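Side-chain contacts in MAU2 chromatid cohesion factor homolog (Saccharomyces cerevisiae, PDB 4XDN), which forms a complex with SCC2 that is required for the association of cohesin with chromosomes, and so takes part in sister chromatid cohesion: residues G296-I299 / I305-K308; C132-L137 / Q180-M185; L140-D145 / C187-Q192; H42-A47 / I96-N101. All coordinates share one frame; numbering follows the deposited sequence.

Overall arrangement
Yeast SCC4 is a largely helical superhelix of the tetratricopeptide type, and all four contacts lie toward its N-terminal end. Along the chain, contact 4 closes first; contacts 2 and 3 then interleave, because both join helix 126-144 to helix 170-189 with centres about 10 Å apart; contact 1, the short two-stranded hairpin, comes last. I96 of contact 4 packs on L135 of contact 2 and on L140 and M143 of contact 3, while L307 of contact 1 touches F134 of contact 2, although their centres are about 15 Å apart. A chain of another protein reaches all four, so this region belongs to the surface on which the partner lies.

Contact 1. Residues G296-I299 / I305-K308; sequences GCVI and IALK
I299 and L307 face each other as a hydrogen-bonded pair in an antiparallel beta hairpin, strands 297-302 and 305-310, a rare piece of sheet in a helical protein. I299 N donates to L307 O at 2.6 Å, and L307 N returns a bond to I299 O at 2.9 Å. Both side chains leave the same face, where I299 CB and L307 CB lie 4.5 Å apart and branched aliphatic groups suit the setting: helix 212-228 covers them, with W213 touching both. V298 and K308 form the next, non-hydrogen-bonded pair and point to the other face. There V298 turns CG1 diagonally across the sheet to A306 CB, 4.0 Å away. K308 is fully extended, with chi1 at 178°, and its aliphatic stem runs past C297 O toward G296. A lysine fits because the long methylene chain can pack while the amine is carried onward; glycine fits opposite it, having a positive phi (66°) and no side chain to crowd K308 CE. The outer edge of K308 also pairs antiparallel with a strand from a chain of another protein, so the sheet continues across the interface. On the inner edge, K308 CA approaches C297 O at 3.3 Å in a CA-H...O contact.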
loop_
_atom_site.group_PDB
_atom_site.type_symbol
_atom_site.label_atom_id
_atom_site.label_comp_id
_atom_site.label_asym_id
_atom_site.label_seq_id
_atom_site.Cartn_x
_atom_site.Cartn_y
_atom_site.Cartn_z
ATOM N N GLY A 296 0.786 -15.898 -15.516
ATOM C CA GLY A 296 0.826 -15.860 -14.063
ATOM C C GLY A 296 1.844 -16.810 -13.461
ATOM O O GLY A 296 2.731 -17.307 -14.152
ATOM N N CYS A 297 1.707 -17.055 -12.161
ATOM C CA CYS A 297 2.591 -17.965 -11.435
ATOM C C CYS A 297 1.805 -19.150 -10.881
ATOM O O CYS A 297 0.865 -18.968 -10.112
ATOM C CB CYS A 297 3.300 -17.227 -10.298
ATOM S SG CYS A 297 4.218 -18.301 -9.174
ATOM N N VAL A 298 2.195 -20.359 -11.272
ATOM C CA VAL A 298 1.519 -21.569 -10.811
ATOM C C VAL A 298 2.338 -22.270 -9.731
ATOM O O VAL A 298 3.445 -22.745 -9.984
ATOM C CB VAL A 298 1.259 -22.547 -11.973
ATOM C CG1 VAL A 298 0.564 -23.811 -11.475
ATOM C CG2 VAL A 298 0.417 -21.876 -13.042
ATOM N N ILE A 299 1.782 -22.323 -8.524
ATOM C CA ILE A 299 2.404 -23.037 -7.416
ATOM C C ILE A 299 1.833 -24.445 -7.320
ATOM O O ILE A 299 0.700 -24.635 -6.882
ATOM C CB ILE A 299 2.190 -22.308 -6.076
ATOM C CG1 ILE A 299 2.835 -20.920 -6.122
ATOM C CG2 ILE A 299 2.773 -23.127 -4.921
ATOM C CD1 ILE A 299 2.513 -20.046 -4.931
ATOM N N ILE A 305 -2.954 -30.417 -6.945
ATOM C CA ILE A 305 -3.180 -29.221 -6.138
ATOM C C ILE A 305 -2.269 -28.109 -6.645
ATOM O O ILE A 305 -1.124 -27.983 -6.209
ATOM C CB ILE A 305 -2.922 -29.459 -4.637
ATOM C CG1 ILE A 305 -3.798 -30.609 -4.128
ATOM C CG2 ILE A 305 -3.194 -28.175 -3.845
ATOM C CD1 ILE A 305 -3.702 -30.861 -2.638
ATOM N N ALA A 306 -2.792 -27.311 -7.573
ATOM C CA ALA A 306 -2.039 -26.220 -8.180
ATOM C C ALA A 306 -2.748 -24.887 -7.964
ATOM O O ALA A 306 -3.922 -24.735 -8.300
ATOM C CB ALA A 306 -1.841 -26.478 -9.665
ATOM N N LEU A 307 -2.022 -23.930 -7.397
ATOM C CA LEU A 307 -2.539 -22.586 -7.180
ATOM C C LEU A 307 -1.917 -21.603 -8.162
ATOM O O LEU A 307 -0.694 -21.520 -8.272
ATOM C CB LEU A 307 -2.265 -22.127 -5.745
ATOM C CG LEU A 307 -3.347 -22.405 -4.700
ATOM C CD1 LEU A 307 -2.834 -22.076 -3.308
ATOM C CD2 LEU A 307 -4.589 -21.592 -4.999
ATOM N N LYS A 308 -2.763 -20.865 -8.874
ATOM C CA LYS A 308 -2.296 -19.825 -9.785
ATOM C C LYS A 308 -2.270 -18.472 -9.078
ATOM O O LYS A 308 -3.260 -18.061 -8.477
ATOM C CB LYS A 308 -3.183 -19.759 -11.027
ATOM C CG LYS A 308 -2.786 -18.668 -12.013
ATOM C CD LYS A 308 -3.514 -18.832 -13.339
ATOM C CE LYS A 308 -3.259 -17.664 -14.271
ATOM N NZ LYS A 308 -4.030 -17.798 -15.539
#

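Contact 2. Residues C132-L137 / Q180-M185; sequences CEFLLL and QYVGVM
V182 of helix 170-189 packs against F134 and L137 of helix 126-144. Y181, just before it, swings its ring nearer to the opposite helix without touching it and packs on an apolar side chain from a chain of another protein. Then comes V182, whose two methyls divide the work. CG2 leans obliquely on the F134 ring, 3.9 Å from CE1. CG1, anti to the backbone nitrogen (chi1 170°), points to the other residue: it lies 4.1 Å from L137 CB and only 3.5 Å from L137 O. A beta-branched residue suits the place, since one short side chain fills two adjoining sites between two helices that run in roughly the same direction in a tetratricopeptide-type superhelix. The F134 ring gets to V182 because its CG is anti to the backbone nitrogen (chi1 -163°), and it also stacks with H138 and meets V178. L137 belongs to a wider pi-type turn, and its side chain also touches F179, N156 and L160. Last along the segment, M185 lays CG over one face of the Y181 ring, 3.7 Å above its plane and offset toward the rim.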
loop_
_atom_site.group_PDB
_atom_site.type_symbol
_atom_site.label_atom_id
_atom_site.label_comp_id
_atom_site.label_asym_id
_atom_site.label_seq_id
_atom_site.Cartn_x
_atom_site.Cartn_y
_atom_site.Cartn_z
ATOM N N CYS A 132 -15.118 -26.305 -5.050
ATOM C CA CYS A 132 -16.385 -25.783 -4.550
ATOM C C CYS A 132 -16.148 -25.007 -3.257
ATOM O O CYS A 132 -16.696 -23.924 -3.067
ATOM C CB CYS A 132 -17.399 -26.908 -4.308
ATOM S SG CYS A 132 -18.122 -27.646 -5.800
ATOM N N GLU A 133 -15.316 -25.561 -2.380
ATOM C CA GLU A 133 -15.020 -24.929 -1.099
ATOM C C GLU A 133 -14.209 -23.651 -1.292
ATOM O O GLU A 133 -14.394 -22.672 -0.571
ATOM C CB GLU A 133 -14.261 -25.895 -0.185
ATOM C CG GLU A 133 -15.072 -27.108 0.268
ATOM C CD GLU A 133 -16.260 -26.742 1.142
ATOM O OE1 GLU A 133 -16.238 -25.670 1.777
ATOM O OE2 GLU A 133 -17.221 -27.534 1.192
ATOM N N PHE A 134 -13.308 -23.664 -2.268
ATOM C CA PHE A 134 -12.490 -22.498 -2.560
ATOM C C PHE A 134 -13.367 -21.356 -3.071
ATOM O O PHE A 134 -13.218 -20.214 -2.649
ATOM C CB PHE A 134 -11.409 -22.843 -3.583
ATOM C CG PHE A 134 -10.295 -21.838 -3.645
ATOM C CD1 PHE A 134 -9.254 -21.883 -2.731
ATOM C CD2 PHE A 134 -10.286 -20.851 -4.617
ATOM C CE1 PHE A 134 -8.227 -20.960 -2.784
ATOM C CE2 PHE A 134 -9.260 -19.923 -4.675
ATOM C CZ PHE A 134 -8.229 -19.978 -3.757
ATOM N N LEU A 135 -14.290 -21.672 -3.970
ATOM C CA LEU A 135 -15.228 -20.674 -4.459
ATOM C C LEU A 135 -16.102 -20.151 -3.323
ATOM O O LEU A 135 -16.365 -18.956 -3.234
ATOM C CB LEU A 135 -16.106 -21.257 -5.570
ATOM C CG LEU A 135 -15.395 -21.593 -6.883
ATOM C CD1 LEU A 135 -16.330 -22.344 -7.821
ATOM C CD2 LEU A 135 -14.871 -20.338 -7.545
ATOM N N LEU A 136 -16.540 -21.055 -2.455
ATOM C CA LEU A 136 -17.448 -20.711 -1.366
ATOM C C LEU A 136 -16.773 -19.889 -0.267
ATOM O O LEU A 136 -17.398 -19.011 0.332
ATOM C CB LEU A 136 -18.035 -21.988 -0.754
ATOM C CG LEU A 136 -19.538 -22.285 -0.840
ATOM C CD1 LEU A 136 -20.177 -21.830 -2.141
ATOM C CD2 LEU A 136 -19.752 -23.783 -0.660
ATOM N N LEU A 137 -15.501 -20.179 -0.006
ATOM C CA LEU A 137 -14.812 -19.625 1.153
ATOM C C LEU A 137 -13.810 -18.526 0.796
ATOM O O LEU A 137 -13.465 -17.705 1.647
ATOM C CB LEU A 137 -14.101 -20.750 1.909
ATOM C CG LEU A 137 -15.007 -21.881 2.409
ATOM C CD1 LEU A 137 -14.172 -23.020 2.958
ATOM C CD2 LEU A 137 -15.984 -21.382 3.463
ATOM N N GLN A 180 -6.219 -23.039 5.291
ATOM C CA GLN A 180 -5.674 -22.257 6.389
ATOM C C GLN A 180 -5.304 -20.880 5.853
ATOM O O GLN A 180 -5.562 -19.864 6.493
ATOM C CB GLN A 180 -4.456 -22.939 7.009
ATOM C CG GLN A 180 -4.795 -23.999 8.043
ATOM C CD GLN A 180 -3.562 -24.562 8.721
ATOM O OE1 GLN A 180 -2.950 -25.513 8.234
ATOM N NE2 GLN A 180 -3.187 -23.972 9.852
ATOM N N TYR A 181 -4.712 -20.864 4.663
ATOM C CA TYR A 181 -4.332 -19.626 3.998
ATOM C C TYR A 181 -5.560 -18.800 3.624
ATOM O O TYR A 181 -5.533 -17.574 3.704
ATOM C CB TYR A 181 -3.492 -19.932 2.757
ATOM C CG TYR A 181 -3.525 -18.854 1.700
ATOM C CD1 TYR A 181 -2.724 -17.726 1.804
ATOM C CD2 TYR A 181 -4.350 -18.971 0.588
ATOM C CE1 TYR A 181 -2.748 -16.741 0.837
ATOM C CE2 TYR A 181 -4.383 -17.996 -0.382
ATOM C CZ TYR A 181 -3.580 -16.880 -0.253
ATOM O OH TYR A 181 -3.611 -15.906 -1.226
ATOM N N VAL A 182 -6.632 -19.473 3.217
ATOM C CA VAL A 182 -7.890 -18.794 2.926
ATOM C C VAL A 182 -8.407 -18.125 4.191
ATOM O O VAL A 182 -8.841 -16.976 4.162
ATOM C CB VAL A 182 -8.955 -19.769 2.375
ATOM C CG1 VAL A 182 -10.336 -19.107 2.314
ATOM C CG2 VAL A 182 -8.549 -20.272 1.000
ATOM N N GLY A 183 -8.351 -18.853 5.301
ATOM C CA GLY A 183 -8.767 -18.324 6.588
ATOM C C GLY A 183 -8.011 -17.062 6.961
ATOM O O GLY A 183 -8.609 -16.085 7.407
ATOM N N VAL A 184 -6.694 -17.088 6.779
ATOM C CA VAL A 184 -5.855 -15.923 7.040
ATOM C C VAL A 184 -6.342 -14.726 6.231
ATOM O O VAL A 184 -6.495 -13.626 6.767
ATOM C CB VAL A 184 -4.369 -16.204 6.700
ATOM C CG1 VAL A 184 -3.515 -14.934 6.824
ATOM C CG2 VAL A 184 -3.813 -17.289 7.603
ATOM N N MET A 185 -6.583 -14.943 4.942
ATOM C CA MET A 185 -7.022 -13.865 4.067
ATOM C C MET A 185 -8.365 -13.307 4.522
ATOM O O MET A 185 -8.631 -12.116 4.360
ATOM C CB MET A 185 -7.115 -14.349 2.616
ATOM C CG MET A 185 -5.768 -14.646 1.960
ATOM S SD MET A 185 -4.533 -13.364 2.278
ATOM C CE MET A 185 -3.703 -13.267 0.704
#

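Contact 3. Residues L140-D145 / C187-Q192; sequences LPLMRD and CIKLKQ
D145 and K189 bring the two backbones closest, with their CA atoms 8.0 Å apart, at the point where helix 126-144 and helix 170-189 both run out. D145 is the first residue past its helix and has positive phi, though its N still bonds back to P141 O. Upstream, the helix is kinked at P141, whose nitrogen has no hydrogen to give to the preceding turn. The other helix ends in a Schellman motif at K191, also with positive phi, and Q192 then serves as N-cap position of the next helix.

Between these ends the main touch is apolar. L142 CD2 lies 3.6 Å from K189 CE and also meets K189 CG, the two side chains crossing at about a right angle. The lysine is bent at chi2 (-62°), which folds CE back over the same leucine methyl that CG touches. Leucine suits the site because its CD2 methyl can lie against the methylenes of a lysine whose charge stays near solvent. From there K189 NZ gives a weak bond of 3.2 Å to a water, which in turn donates to L142 O at 2.9 Å. D145 OD1 is 4.4 Å from K189 NZ, too far for a salt bridge, and is hydrogen-bonded to Y150 OH instead. The carboxylate and ammonium groups probably attract each other only through longer-range electrostatics, so the two helix ends are joined here mainly by methyl-methylene packing and one water.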
loop_
_atom_site.group_PDB
_atom_site.type_symbol
_atom_site.label_atom_id
_atom_site.label_comp_id
_atom_site.label_asym_id
_atom_site.label_seq_id
_atom_site.Cartn_x
_atom_site.Cartn_y
_atom_site.Cartn_z
ATOM N N LEU A 140 -15.954 -16.091 -3.512
ATOM C CA LEU A 140 -17.236 -15.409 -3.342
ATOM C C LEU A 140 -17.196 -14.357 -2.228
ATOM O O LEU A 140 -17.655 -13.233 -2.433
ATOM C CB LEU A 140 -18.353 -16.422 -3.075
ATOM C CG LEU A 140 -19.085 -16.922 -4.327
ATOM C CD1 LEU A 140 -19.933 -18.151 -4.023
ATOM C CD2 LEU A 140 -19.952 -15.816 -4.914
ATOM N N PRO A 141 -16.657 -14.714 -1.048
ATOM C CA PRO A 141 -16.557 -13.709 0.018
ATOM C C PRO A 141 -15.705 -12.494 -0.362
ATOM O O PRO A 141 -16.066 -11.372 -0.009
ATOM C CB PRO A 141 -15.909 -14.487 1.168
ATOM C CG PRO A 141 -16.297 -15.898 0.925
ATOM C CD PRO A 141 -16.283 -16.055 -0.567
ATOM N N LEU A 142 -14.602 -12.714 -1.072
ATOM C CA LEU A 142 -13.717 -11.618 -1.460
ATOM C C LEU A 142 -14.394 -10.665 -2.438
ATOM O O LEU A 142 -14.242 -9.449 -2.328
ATOM C CB LEU A 142 -12.425 -12.161 -2.075
ATOM C CG LEU A 142 -11.391 -12.718 -1.092
ATOM C CD1 LEU A 142 -10.250 -13.378 -1.850
ATOM C CD2 LEU A 142 -10.858 -11.629 -0.166
ATOM N N MET A 143 -15.139 -11.216 -3.391
ATOM C CA MET A 143 -15.864 -10.397 -4.358
ATOM C C MET A 143 -17.019 -9.669 -3.685
ATOM O O MET A 143 -17.277 -8.499 -3.974
ATOM C CB MET A 143 -16.391 -11.250 -5.513
ATOM C CG MET A 143 -15.429 -11.407 -6.687
ATOM S SD MET A 143 -14.845 -9.870 -7.428
ATOM C CE MET A 143 -16.303 -8.843 -7.325
ATOM N N ARG A 144 -17.719 -10.368 -2.797
ATOM C CA ARG A 144 -18.762 -9.755 -1.982
ATOM C C ARG A 144 -18.212 -8.554 -1.225
ATOM O O ARG A 144 -18.802 -7.475 -1.233
ATOM C CB ARG A 144 -19.337 -10.763 -0.985
ATOM C CG ARG A 144 -20.361 -11.729 -1.554
ATOM C CD ARG A 144 -20.867 -12.654 -0.459
ATOM N NE ARG A 144 -22.254 -13.073 -0.668
ATOM C CZ ARG A 144 -22.635 -14.265 -1.121
ATOM N NH1 ARG A 144 -21.742 -15.200 -1.427
ATOM N NH2 ARG A 144 -23.926 -14.528 -1.267
ATOM N N ASP A 145 -17.070 -8.765 -0.577
ATOM C CA ASP A 145 -16.442 -7.754 0.264
ATOM C C ASP A 145 -17.418 -7.248 1.326
ATOM O O ASP A 145 -17.546 -6.043 1.548
ATOM C CB ASP A 145 -15.923 -6.595 -0.590
ATOM C CG ASP A 145 -14.818 -5.814 0.093
ATOM O OD1 ASP A 145 -14.004 -6.430 0.815
ATOM O OD2 ASP A 145 -14.762 -4.582 -0.095
ATOM N N CYS A 187 -9.313 -13.293 7.706
ATOM C CA CYS A 187 -9.006 -12.546 8.919
ATOM C C CYS A 187 -8.503 -11.147 8.571
ATOM O O CYS A 187 -8.869 -10.173 9.224
ATOM C CB CYS A 187 -7.967 -13.283 9.769
ATOM S SG CYS A 187 -8.614 -14.692 10.688
ATOM N N ILE A 188 -7.668 -11.052 7.540
ATOM C CA ILE A 188 -7.145 -9.760 7.100
ATOM C C ILE A 188 -8.290 -8.824 6.720
ATOM O O ILE A 188 -8.327 -7.673 7.151
ATOM C CB ILE A 188 -6.180 -9.909 5.901
ATOM C CG1 ILE A 188 -4.908 -10.638 6.341
ATOM C CG2 ILE A 188 -5.814 -8.539 5.325
ATOM C CD1 ILE A 188 -3.965 -10.993 5.206
ATOM N N LYS A 189 -9.222 -9.328 5.917
ATOM C CA LYS A 189 -10.367 -8.538 5.478
ATOM C C LYS A 189 -11.243 -8.109 6.654
ATOM O O LYS A 189 -11.861 -7.044 6.616
ATOM C CB LYS A 189 -11.201 -9.328 4.466
ATOM C CG LYS A 189 -10.529 -9.515 3.111
ATOM C CD LYS A 189 -10.268 -8.180 2.432
ATOM C CE LYS A 189 -9.863 -8.358 0.978
ATOM N NZ LYS A 189 -9.673 -7.048 0.297
ATOM N N LEU A 190 -11.292 -8.937 7.691
ATOM C CA LEU A 190 -12.068 -8.622 8.885
ATOM C C LEU A 190 -11.268 -7.767 9.866
ATOM O O LEU A 190 -11.778 -7.375 10.916
ATOM C CB LEU A 190 -12.531 -9.908 9.571
ATOM C CG LEU A 190 -13.701 -10.630 8.900
ATOM C CD1 LEU A 190 -13.867 -12.027 9.479
ATOM C CD2 LEU A 190 -14.991 -9.836 9.060
ATOM N N LYS A 191 -10.018 -7.481 9.512
ATOM C CA LYS A 191 -9.144 -6.641 10.327
ATOM C C LYS A 191 -8.969 -7.206 11.734
ATOM O O LYS A 191 -9.027 -6.475 12.723
ATOM C CB LYS A 191 -9.687 -5.211 10.390
ATOM C CG LYS A 191 -9.760 -4.538 9.032
ATOM C CD LYS A 191 -10.253 -3.104 9.134
ATOM C CE LYS A 191 -9.942 -2.322 7.870
ATOM N NZ LYS A 191 -8.472 -2.188 7.637
ATOM N N GLN A 192 -8.757 -8.516 11.807
ATOM C CA GLN A 192 -8.469 -9.193 13.068
ATOM C C GLN A 192 -6.971 -9.441 13.165
ATOM O O GLN A 192 -6.502 -10.574 13.054
ATOM C CB GLN A 192 -9.247 -10.501 13.160
ATOM C CG GLN A 192 -10.753 -10.309 13.148
ATOM C CD GLN A 192 -11.506 -11.620 13.139
ATOM O OE1 GLN A 192 -10.940 -12.672 12.841
ATOM N NE2 GLN A 192 -12.789 -11.567 13.468
HETATM O O HOH W 1 -11.853 -7.829 -1.953
#

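Contact 4. Residues H42-A47 / I96-N101; sequences HAYSIA and IQETYN
Y44 meets Q97 and E98 through a single water that sits at the edge of the tyrosine ring, in its plane. The water accepts from Y44 OH at 2.5 Å and donates both its hydrogens, to Q97 OE1 at 2.5 Å and to E98 OE2 at 2.8 Å. Without it the polar ends would be too far apart to bond, since Y44 OH and Q97 OE1 are 4.2 Å from each other. The ring and the amide planes are turned 47° apart, and the side chains cross at about a right angle. E98 OE2 also lies near the ring plane at its edge, 4.2 Å from Y44 CE1. Tyrosine suits this place as a long, rigid arm with a hydroxyl at its end; the glutamine, extended beyond CG, offers its carbonyl oxygen, and the glutamate bends back at chi2 (-61°) toward the same water.

Both segments lie at the C-terminal ends of helices, 29-45 and 81-98, in the tetratricopeptide superhelix, with helix 53-76 lying alongside: its M63 touches both Y44 and E98. E98 is hydrogen-bonded further to S368 OG at OE2 and to Y59 OH at OE1, which probably help to hold the carboxylate in position for the water. Beyond E98, T99 OG1 accepts from N101 N in an ST turn. The N101 amide bonds to the backbone of a chain of another protein, as does H42 NE2 on the other segment.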
loop_
_atom_site.group_PDB
_atom_site.type_symbol
_atom_site.label_atom_id
_atom_site.label_comp_id
_atom_site.label_asym_id
_atom_site.label_seq_id
_atom_site.Cartn_x
_atom_site.Cartn_y
_atom_site.Cartn_z
ATOM N N HIS A 42 -14.750 -14.399 -26.691
ATOM C CA HIS A 42 -14.801 -13.269 -27.606
ATOM C C HIS A 42 -14.971 -11.965 -26.836
ATOM O O HIS A 42 -14.474 -10.917 -27.253
ATOM C CB HIS A 42 -15.936 -13.433 -28.615
ATOM C CG HIS A 42 -15.852 -12.481 -29.762
ATOM N ND1 HIS A 42 -14.937 -12.628 -30.783
ATOM C CD2 HIS A 42 -16.552 -11.357 -30.042
ATOM C CE1 HIS A 42 -15.086 -11.642 -31.649
ATOM N NE2 HIS A 42 -16.057 -10.856 -31.223
ATOM N N ALA A 43 -15.680 -12.030 -25.713
ATOM C CA ALA A 43 -15.807 -10.875 -24.834
ATOM C C ALA A 43 -14.444 -10.512 -24.249
ATOM O O ALA A 43 -14.104 -9.335 -24.134
ATOM C CB ALA A 43 -16.809 -11.153 -23.730
ATOM N N TYR A 44 -13.661 -11.528 -23.890
ATOM C CA TYR A 44 -12.306 -11.309 -23.391
ATOM C C TYR A 44 -11.433 -10.669 -24.462
ATOM O O TYR A 44 -10.558 -9.855 -24.159
ATOM C CB TYR A 44 -11.660 -12.626 -22.943
ATOM C CG TYR A 44 -12.246 -13.256 -21.694
ATOM C CD1 TYR A 44 -12.846 -12.483 -20.707
ATOM C CD2 TYR A 44 -12.188 -14.631 -21.503
ATOM C CE1 TYR A 44 -13.375 -13.064 -19.570
ATOM C CE2 TYR A 44 -12.712 -15.220 -20.371
ATOM C CZ TYR A 44 -13.305 -14.436 -19.409
ATOM O OH TYR A 44 -13.830 -15.028 -18.284
ATOM N N SER A 45 -11.674 -11.050 -25.714
ATOM C CA SER A 45 -10.834 -10.614 -26.823
ATOM C C SER A 45 -10.995 -9.122 -27.105
ATOM O O SER A 45 -10.098 -8.501 -27.668
ATOM C CB SER A 45 -11.152 -11.422 -28.087
ATOM O OG SER A 45 -12.366 -10.999 -28.684
ATOM N N ILE A 46 -12.134 -8.556 -26.710
ATOM C CA ILE A 46 -12.416 -7.134 -26.925
ATOM C C ILE A 46 -12.533 -6.373 -25.603
ATOM O O ILE A 46 -12.984 -5.228 -25.573
ATOM C CB ILE A 46 -13.719 -6.934 -27.739
ATOM C CG1 ILE A 46 -14.915 -7.592 -27.041
ATOM C CG2 ILE A 46 -13.557 -7.499 -29.142
ATOM C CD1 ILE A 46 -15.835 -6.622 -26.349
ATOM N N ALA A 47 -12.105 -7.007 -24.516
ATOM C CA ALA A 47 -12.274 -6.448 -23.179
ATOM C C ALA A 47 -11.490 -5.149 -22.992
ATOM O O ALA A 47 -11.833 -4.332 -22.138
ATOM C CB ALA A 47 -11.855 -7.468 -22.133
ATOM N N ILE A 96 -19.246 -14.458 -10.866
ATOM C CA ILE A 96 -18.386 -13.854 -9.860
ATOM C C ILE A 96 -17.631 -12.645 -10.415
ATOM O O ILE A 96 -17.471 -11.637 -9.724
ATOM C CB ILE A 96 -17.386 -14.899 -9.312
ATOM C CG1 ILE A 96 -18.142 -15.962 -8.511
ATOM C CG2 ILE A 96 -16.332 -14.245 -8.428
ATOM C CD1 ILE A 96 -17.299 -17.152 -8.095
ATOM N N GLN A 97 -17.178 -12.742 -11.660
ATOM C CA GLN A 97 -16.316 -11.717 -12.242
ATOM C C GLN A 97 -17.068 -10.649 -13.036
ATOM O O GLN A 97 -16.550 -9.551 -13.235
ATOM C CB GLN A 97 -15.269 -12.368 -13.146
ATOM C CG GLN A 97 -14.260 -13.233 -12.404
ATOM C CD GLN A 97 -13.159 -13.744 -13.311
ATOM O OE1 GLN A 97 -13.116 -13.421 -14.499
ATOM N NE2 GLN A 97 -12.259 -14.549 -12.756
ATOM N N GLU A 98 -18.283 -10.964 -13.480
ATOM C CA GLU A 98 -19.014 -10.081 -14.392
ATOM C C GLU A 98 -20.277 -9.476 -13.776
ATOM O O GLU A 98 -20.781 -8.470 -14.274
ATOM C CB GLU A 98 -19.384 -10.844 -15.669
ATOM C CG GLU A 98 -18.222 -11.606 -16.301
ATOM C CD GLU A 98 -17.073 -10.697 -16.716
ATOM O OE1 GLU A 98 -17.319 -9.504 -16.991
ATOM O OE2 GLU A 98 -15.923 -11.180 -16.766
ATOM N N THR A 99 -20.772 -10.078 -12.694
ATOM C CA THR A 99 -22.063 -9.698 -12.116
ATOM C C THR A 99 -22.000 -9.442 -10.611
ATOM O O THR A 99 -20.951 -9.595 -9.986
ATOM C CB THR A 99 -23.125 -10.796 -12.360
ATOM O OG1 THR A 99 -22.818 -11.951 -11.569
ATOM C CG2 THR A 99 -23.174 -11.195 -13.828
ATOM N N TYR A 100 -23.142 -9.055 -10.044
ATOM C CA TYR A 100 -23.302 -8.924 -8.598
ATOM C C TYR A 100 -24.169 -10.054 -8.040
ATOM O O TYR A 100 -24.569 -10.026 -6.876
ATOM C CB TYR A 100 -23.931 -7.574 -8.239
ATOM C CG TYR A 100 -23.055 -6.377 -8.530
ATOM C CD1 TYR A 100 -21.844 -6.202 -7.874
ATOM C CD2 TYR A 100 -23.449 -5.411 -9.445
ATOM C CE1 TYR A 100 -21.044 -5.107 -8.132
ATOM C CE2 TYR A 100 -22.657 -4.310 -9.707
ATOM C CZ TYR A 100 -21.457 -4.162 -9.047
ATOM O OH TYR A 100 -20.666 -3.068 -9.309
ATOM N N ASN A 101 -24.460 -11.044 -8.877
ATOM C CA ASN A 101 -25.317 -12.154 -8.481
ATOM C C ASN A 101 -24.539 -13.207 -7.698
ATOM O O ASN A 101 -24.318 -14.325 -8.169
ATOM C CB ASN A 101 -25.972 -12.770 -9.717
ATOM C CG ASN A 101 -26.874 -11.789 -10.436
ATOM O OD1 ASN A 101 -26.400 -10.875 -11.108
ATOM N ND2 ASN A 101 -28.181 -11.967 -10.293
HETATM O O HOH W 2 -14.724 -13.628 -16.379
#